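Local coordinates for protein Rio2 kinase (Chaetomium thermophilum, PDB 4GYI) that probably phosphorylates serine and threonine residues as a magnesium-dependent atypical kinase of the RIO family and acts as an ATPase in maturation of the pre-40S ribosomal subunit, at residues A[154-166]-A[318-332]. Sequence-based numbering, arbitrary orientation. Where two conformers were deposited one is given.
Sequences YLSRLAAIKEFAF and ALEASGFTKKMAKDL. With EDO (1,2-ethanediol), chain D; EDO (1,2-ethanediol), chain E.
L332 fits as a knob into the hole formed by L155, L158, A159 and K162. With CG anti to the backbone N (chi1 -175°), its two methyls spread within the hole: CD1 lies 3.6 Å from L155 O, and CD2 lies 3.6 Å from K162 CD. L158 CD1 packs on M328, 3.8 Å from M328 CB, and L158 CB lies near CZ of F324. The F324 ring turns its edge to I161 CG2 and L158 O, while L319 CD1 lies 3.8 Å above one face, offset toward the rim. L319 also lies against the extended chain of K162, with CD2 3.7 Å from K162 CD. K162 NZ donates a hydrogen bond to M262 O. One hydrogen bond joins the segments, from Y154 OH to the anti lone pair of D331 OD2 (2.9 Å). The syn lone pair of the same oxygen takes K327 NZ in a salt bridge. T325 and M328 form a capping box at the start of helix 326-341. Helical segments 154-166 and 326-332 cross at -105°. On its other side, helix 149-172 packs on strands 121-127, 180-184 and 187-191, and E163 forms a salt bridge with the ADP-binding K125.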
loop_
_atom_site.group_PDB
_atom_site.type_symbol
_atom_site.label_atom_id
_atom_site.label_comp_id
_atom_site.label_asym_id
_atom_site.label_seq_id
_atom_site.Cartn_x
_atom_site.Cartn_y
_atom_site.Cartn_z
ATOM N N TYR A 154 10.595 7.702 1.198
ATOM C CA TYR A 154 11.353 6.571 0.670
ATOM C C TYR A 154 10.766 5.245 1.129
ATOM O O TYR A 154 10.652 4.313 0.340
ATOM C CB TYR A 154 12.814 6.699 1.099
ATOM C CG TYR A 154 13.641 5.426 1.198
ATOM C CD1 TYR A 154 14.237 4.862 0.076
ATOM C CD2 TYR A 154 13.894 4.840 2.434
ATOM C CE1 TYR A 154 15.045 3.719 0.176
ATOM C CE2 TYR A 154 14.691 3.703 2.553
ATOM C CZ TYR A 154 15.264 3.146 1.419
ATOM O OH TYR A 154 16.046 2.017 1.540
ATOM N N LEU A 155 10.391 5.169 2.405
ATOM C CA LEU A 155 9.852 3.938 2.973
ATOM C C LEU A 155 8.480 3.599 2.390
ATOM O O LEU A 155 8.150 2.429 2.191
ATOM C CB LEU A 155 9.749 4.076 4.484
ATOM C CG LEU A 155 11.120 4.073 5.176
ATOM C CD1 LEU A 155 11.019 4.611 6.603
ATOM C CD2 LEU A 155 11.754 2.648 5.159
ATOM N N SER A 156 7.672 4.625 2.130
ATOM C CA SER A 156 6.346 4.400 1.574
ATOM C C SER A 156 6.452 3.987 0.116
ATOM O O SER A 156 5.593 3.245 -0.379
ATOM C CB SER A 156 5.453 5.622 1.733
ATOM O OG SER A 156 5.011 5.739 3.065
ATOM N N ARG A 157 7.500 4.456 -0.564
ATOM C CA ARG A 157 7.800 4.020 -1.932
ATOM C C ARG A 157 8.067 2.531 -1.918
ATOM O O ARG A 157 7.543 1.782 -2.738
ATOM C CB ARG A 157 9.059 4.709 -2.480
ATOM C CG ARG A 157 8.819 5.873 -3.419
ATOM C CD ARG A 157 10.103 6.251 -4.154
ATOM N NE ARG A 157 10.430 5.313 -5.226
ATOM C CZ ARG A 157 11.508 4.535 -5.248
ATOM N NH1 ARG A 157 12.382 4.570 -4.251
ATOM N NH2 ARG A 157 11.717 3.720 -6.275
ATOM N N LEU A 158 8.913 2.111 -0.976
ATOM C CA LEU A 158 9.286 0.701 -0.871
ATOM C C LEU A 158 8.075 -0.149 -0.549
ATOM O O LEU A 158 7.953 -1.279 -1.034
ATOM C CB LEU A 158 10.342 0.467 0.205
ATOM C CG LEU A 158 11.748 1.011 -0.041
ATOM C CD1 LEU A 158 12.671 0.506 1.059
ATOM C CD2 LEU A 158 12.261 0.594 -1.388
ATOM N N ALA A 159 7.203 0.378 0.302
ATOM C CA ALA A 159 5.999 -0.345 0.679
ATOM C C ALA A 159 5.137 -0.600 -0.551
ATOM O O ALA A 159 4.663 -1.707 -0.744
ATOM C CB ALA A 159 5.209 0.437 1.734
ATOM N N ALA A 160 4.948 0.424 -1.384
ATOM C CA ALA A 160 4.107 0.318 -2.585
ATOM C C ALA A 160 4.723 -0.626 -3.617
ATOM O O ALA A 160 4.026 -1.433 -4.202
ATOM C CB ALA A 160 3.866 1.712 -3.220
ATOM N N ILE A 161 6.032 -0.517 -3.825
ATOM C CA ILE A 161 6.734 -1.385 -4.752
ATOM C C ILE A 161 6.620 -2.843 -4.336
ATOM O O ILE A 161 6.319 -3.718 -5.163
ATOM C CB ILE A 161 8.215 -0.992 -4.866
ATOM C CG1 ILE A 161 8.344 0.315 -5.644
ATOM C CG2 ILE A 161 9.017 -2.086 -5.578
ATOM C CD1 ILE A 161 9.749 0.852 -5.683
ATOM N N LYS A 162 6.842 -3.102 -3.049
ATOM C CA LYS A 162 6.720 -4.445 -2.503
ATOM C C LYS A 162 5.319 -5.019 -2.672
ATOM O O LYS A 162 5.151 -6.138 -3.176
ATOM C CB LYS A 162 7.105 -4.472 -1.016
ATOM C CG LYS A 162 6.943 -5.861 -0.382
ATOM C CD LYS A 162 7.791 -6.023 0.889
ATOM C CE LYS A 162 7.299 -7.192 1.737
ATOM N NZ LYS A 162 7.948 -7.269 3.073
ATOM N N GLU A 163 4.319 -4.260 -2.240
ATOM C CA GLU A 163 2.934 -4.736 -2.291
ATOM C C GLU A 163 2.505 -5.030 -3.725
ATOM O O GLU A 163 1.791 -6.000 -3.996
ATOM C CB GLU A 163 1.969 -3.741 -1.608
ATOM C CG GLU A 163 0.461 -4.053 -1.828
ATOM C CD GLU A 163 -0.488 -3.256 -0.910
ATOM O OE1 GLU A 163 -0.281 -2.042 -0.723
ATOM O OE2 GLU A 163 -1.456 -3.841 -0.371
ATOM N N PHE A 164 2.955 -4.192 -4.649
ATOM C CA PHE A 164 2.549 -4.338 -6.025
ATOM C C PHE A 164 3.170 -5.612 -6.603
ATOM O O PHE A 164 2.509 -6.372 -7.313
ATOM C CB PHE A 164 2.939 -3.091 -6.823
ATOM C CG PHE A 164 2.417 -3.078 -8.240
ATOM C CD1 PHE A 164 1.116 -2.682 -8.509
ATOM C CD2 PHE A 164 3.241 -3.424 -9.306
ATOM C CE1 PHE A 164 0.634 -2.645 -9.821
ATOM C CE2 PHE A 164 2.766 -3.393 -10.614
ATOM C CZ PHE A 164 1.456 -3.009 -10.867
ATOM N N ALA A 165 4.430 -5.861 -6.259
ATOM C CA ALA A 165 5.124 -7.043 -6.750
ATOM C C ALA A 165 4.445 -8.310 -6.230
ATOM O O ALA A 165 4.299 -9.293 -6.952
ATOM C CB ALA A 165 6.576 -7.006 -6.319
ATOM N N PHE A 166 4.031 -8.284 -4.966
ATOM C CA PHE A 166 3.346 -9.432 -4.395
ATOM C C PHE A 166 1.960 -9.594 -4.952
ATOM O O PHE A 166 1.507 -10.716 -5.148
ATOM C CB PHE A 166 3.311 -9.377 -2.873
ATOM C CG PHE A 166 4.588 -9.823 -2.245
ATOM C CD1 PHE A 166 5.321 -10.853 -2.813
ATOM C CD2 PHE A 166 5.064 -9.221 -1.108
ATOM C CE1 PHE A 166 6.512 -11.271 -2.249
ATOM C CE2 PHE A 166 6.246 -9.645 -0.540
ATOM C CZ PHE A 166 6.974 -10.662 -1.118
ATOM N N ALA A 318 9.514 -12.731 -5.738
ATOM C CA ALA A 318 8.986 -11.673 -6.599
ATOM C C ALA A 318 9.689 -10.347 -6.329
ATOM O O ALA A 318 9.774 -9.477 -7.196
ATOM C CB ALA A 318 7.480 -11.528 -6.402
ATOM N N LEU A 319 10.200 -10.207 -5.114
ATOM C CA LEU A 319 10.883 -8.992 -4.701
ATOM C C LEU A 319 12.267 -8.849 -5.347
ATOM O O LEU A 319 12.710 -7.734 -5.629
ATOM C CB LEU A 319 10.995 -8.967 -3.175
ATOM C CG LEU A 319 10.743 -7.629 -2.477
ATOM C CD1 LEU A 319 9.604 -6.874 -3.165
ATOM C CD2 LEU A 319 10.446 -7.850 -0.989
ATOM N N GLU A 320 12.943 -9.973 -5.582
ATOM C CA GLU A 320 14.272 -9.955 -6.194
ATOM C C GLU A 320 14.199 -9.256 -7.534
ATOM O O GLU A 320 15.151 -8.606 -7.960
ATOM C CB GLU A 320 14.793 -11.374 -6.431
ATOM C CG GLU A 320 14.457 -12.364 -5.346
ATOM C CD GLU A 320 15.075 -11.994 -4.022
ATOM O OE1 GLU A 320 14.420 -11.271 -3.242
ATOM O OE2 GLU A 320 16.218 -12.426 -3.765
ATOM N N ALA A 321 13.046 -9.404 -8.181
ATOM C CA ALA A 321 12.843 -8.968 -9.554
ATOM C C ALA A 321 12.992 -7.461 -9.744
ATOM O O ALA A 321 13.425 -6.997 -10.801
ATOM C CB ALA A 321 11.476 -9.420 -10.033
ATOM N N SER A 322 12.637 -6.699 -8.718
ATOM C CA SER A 322 12.491 -5.258 -8.883
ATOM C C SER A 322 13.796 -4.458 -8.828
ATOM O O SER A 322 13.950 -3.461 -9.531
ATOM C CB SER A 322 11.503 -4.711 -7.857
ATOM O OG SER A 322 11.470 -3.299 -7.902
ATOM N N GLY A 323 14.728 -4.911 -7.996
ATOM C CA GLY A 323 15.909 -4.127 -7.684
ATOM C C GLY A 323 15.827 -3.832 -6.205
ATOM O O GLY A 323 16.368 -2.843 -5.717
ATOM N N PHE A 324 15.114 -4.704 -5.500
ATOM C CA PHE A 324 14.941 -4.583 -4.064
ATOM C C PHE A 324 16.175 -5.112 -3.343
ATOM O O PHE A 324 16.338 -6.324 -3.197
ATOM C CB PHE A 324 13.716 -5.386 -3.637
ATOM C CG PHE A 324 12.756 -4.616 -2.792
ATOM C CD1 PHE A 324 11.795 -3.811 -3.374
ATOM C CD2 PHE A 324 12.810 -4.702 -1.414
ATOM C CE1 PHE A 324 10.906 -3.107 -2.594
ATOM C CE2 PHE A 324 11.931 -3.999 -0.627
ATOM C CZ PHE A 324 10.975 -3.197 -1.215
ATOM N N THR A 325 17.046 -4.210 -2.895
ATOM C CA THR A 325 18.246 -4.624 -2.176
ATOM C C THR A 325 17.862 -5.259 -0.849
ATOM O O THR A 325 16.747 -5.063 -0.350
ATOM C CB THR A 325 19.214 -3.443 -1.909
ATOM O OG1 THR A 325 18.654 -2.557 -0.933
ATOM C CG2 THR A 325 19.495 -2.666 -3.191
ATOM N N LYS A 326 18.780 -6.028 -0.279
ATOM C CA LYS A 326 18.569 -6.566 1.054
ATOM C C LYS A 326 18.402 -5.412 2.050
ATOM O O LYS A 326 17.639 -5.516 3.007
ATOM C CB LYS A 326 19.726 -7.480 1.462
ATOM C CG LYS A 326 19.950 -8.643 0.509
ATOM C CD LYS A 326 21.124 -9.510 0.944
ATOM C CE LYS A 326 21.373 -10.647 -0.040
ATOM N NZ LYS A 326 21.699 -10.154 -1.410
ATOM N N LYS A 327 19.104 -4.310 1.803
ATOM C CA LYS A 327 18.999 -3.134 2.655
ATOM C C LYS A 327 17.596 -2.521 2.589
ATOM O O LYS A 327 17.021 -2.151 3.616
ATOM C CB LYS A 327 20.058 -2.086 2.292
ATOM C CG LYS A 327 19.903 -0.791 3.074
ATOM C CD LYS A 327 21.017 0.190 2.810
ATOM C CE LYS A 327 20.811 1.484 3.589
ATOM N NZ LYS A 327 19.647 2.273 3.080
ATOM N N MET A 328 17.055 -2.414 1.381
ATOM C CA MET A 328 15.693 -1.922 1.203
ATOM C C MET A 328 14.680 -2.771 1.966
ATOM O O MET A 328 13.792 -2.235 2.623
ATOM C CB MET A 328 15.334 -1.863 -0.276
ATOM C CG MET A 328 16.146 -0.832 -1.065
ATOM S SD MET A 328 15.793 -0.901 -2.832
ATOM C CE MET A 328 16.645 0.583 -3.385
ATOM N N ALA A 329 14.835 -4.090 1.902
ATOM C CA ALA A 329 13.949 -5.000 2.625
ATOM C C ALA A 329 14.039 -4.830 4.140
ATOM O O ALA A 329 13.019 -4.865 4.840
ATOM C CB ALA A 329 14.215 -6.469 2.230
ATOM N N LYS A 330 15.253 -4.645 4.649
ATOM C CA LYS A 330 15.432 -4.498 6.090
ATOM C C LYS A 330 14.867 -3.167 6.534
ATOM O O LYS A 330 14.246 -3.071 7.594
ATOM C CB LYS A 330 16.912 -4.592 6.487
ATOM C CG LYS A 330 17.615 -5.879 6.061
ATOM C CD LYS A 330 17.253 -7.080 6.934
ATOM C CE LYS A 330 18.166 -8.277 6.630
ATOM N NZ LYS A 330 17.966 -9.427 7.565
ATOM N N ASP A 331 15.101 -2.135 5.727
ATOM C CA ASP A 331 14.564 -0.804 6.002
ATOM C C ASP A 331 13.044 -0.869 6.110
ATOM O O ASP A 331 12.467 -0.436 7.108
ATOM C CB ASP A 331 14.983 0.192 4.918
ATOM C CG ASP A 331 16.419 0.679 5.087
ATOM O OD1 ASP A 331 17.001 0.425 6.151
ATOM O OD2 ASP A 331 16.965 1.328 4.169
ATOM N N LEU A 332 12.407 -1.436 5.088
ATOM C CA LEU A 332 10.957 -1.556 5.068
ATOM C C LEU A 332 10.426 -2.402 6.224
ATOM O O LEU A 332 9.540 -1.954 6.945
ATOM C CB LEU A 332 10.466 -2.138 3.745
ATOM C CG LEU A 332 8.938 -2.184 3.578
ATOM C CD1 LEU A 332 8.299 -0.771 3.728
ATOM C CD2 LEU A 332 8.603 -2.796 2.240
HETATM C C1 EDO D . 4.910 9.341 3.730
HETATM O O1 EDO D . 4.522 8.044 4.192
HETATM C C2 EDO D . 3.789 9.909 2.876
HETATM O O2 EDO D . 3.424 8.923 1.926
HETATM C C1 EDO E . 8.734 5.852 -8.673
HETATM O O1 EDO E . 9.558 5.569 -7.527
HETATM C C2 EDO E . 8.081 4.574 -9.187
HETATM O O2 EDO E . 7.949 3.617 -8.125
#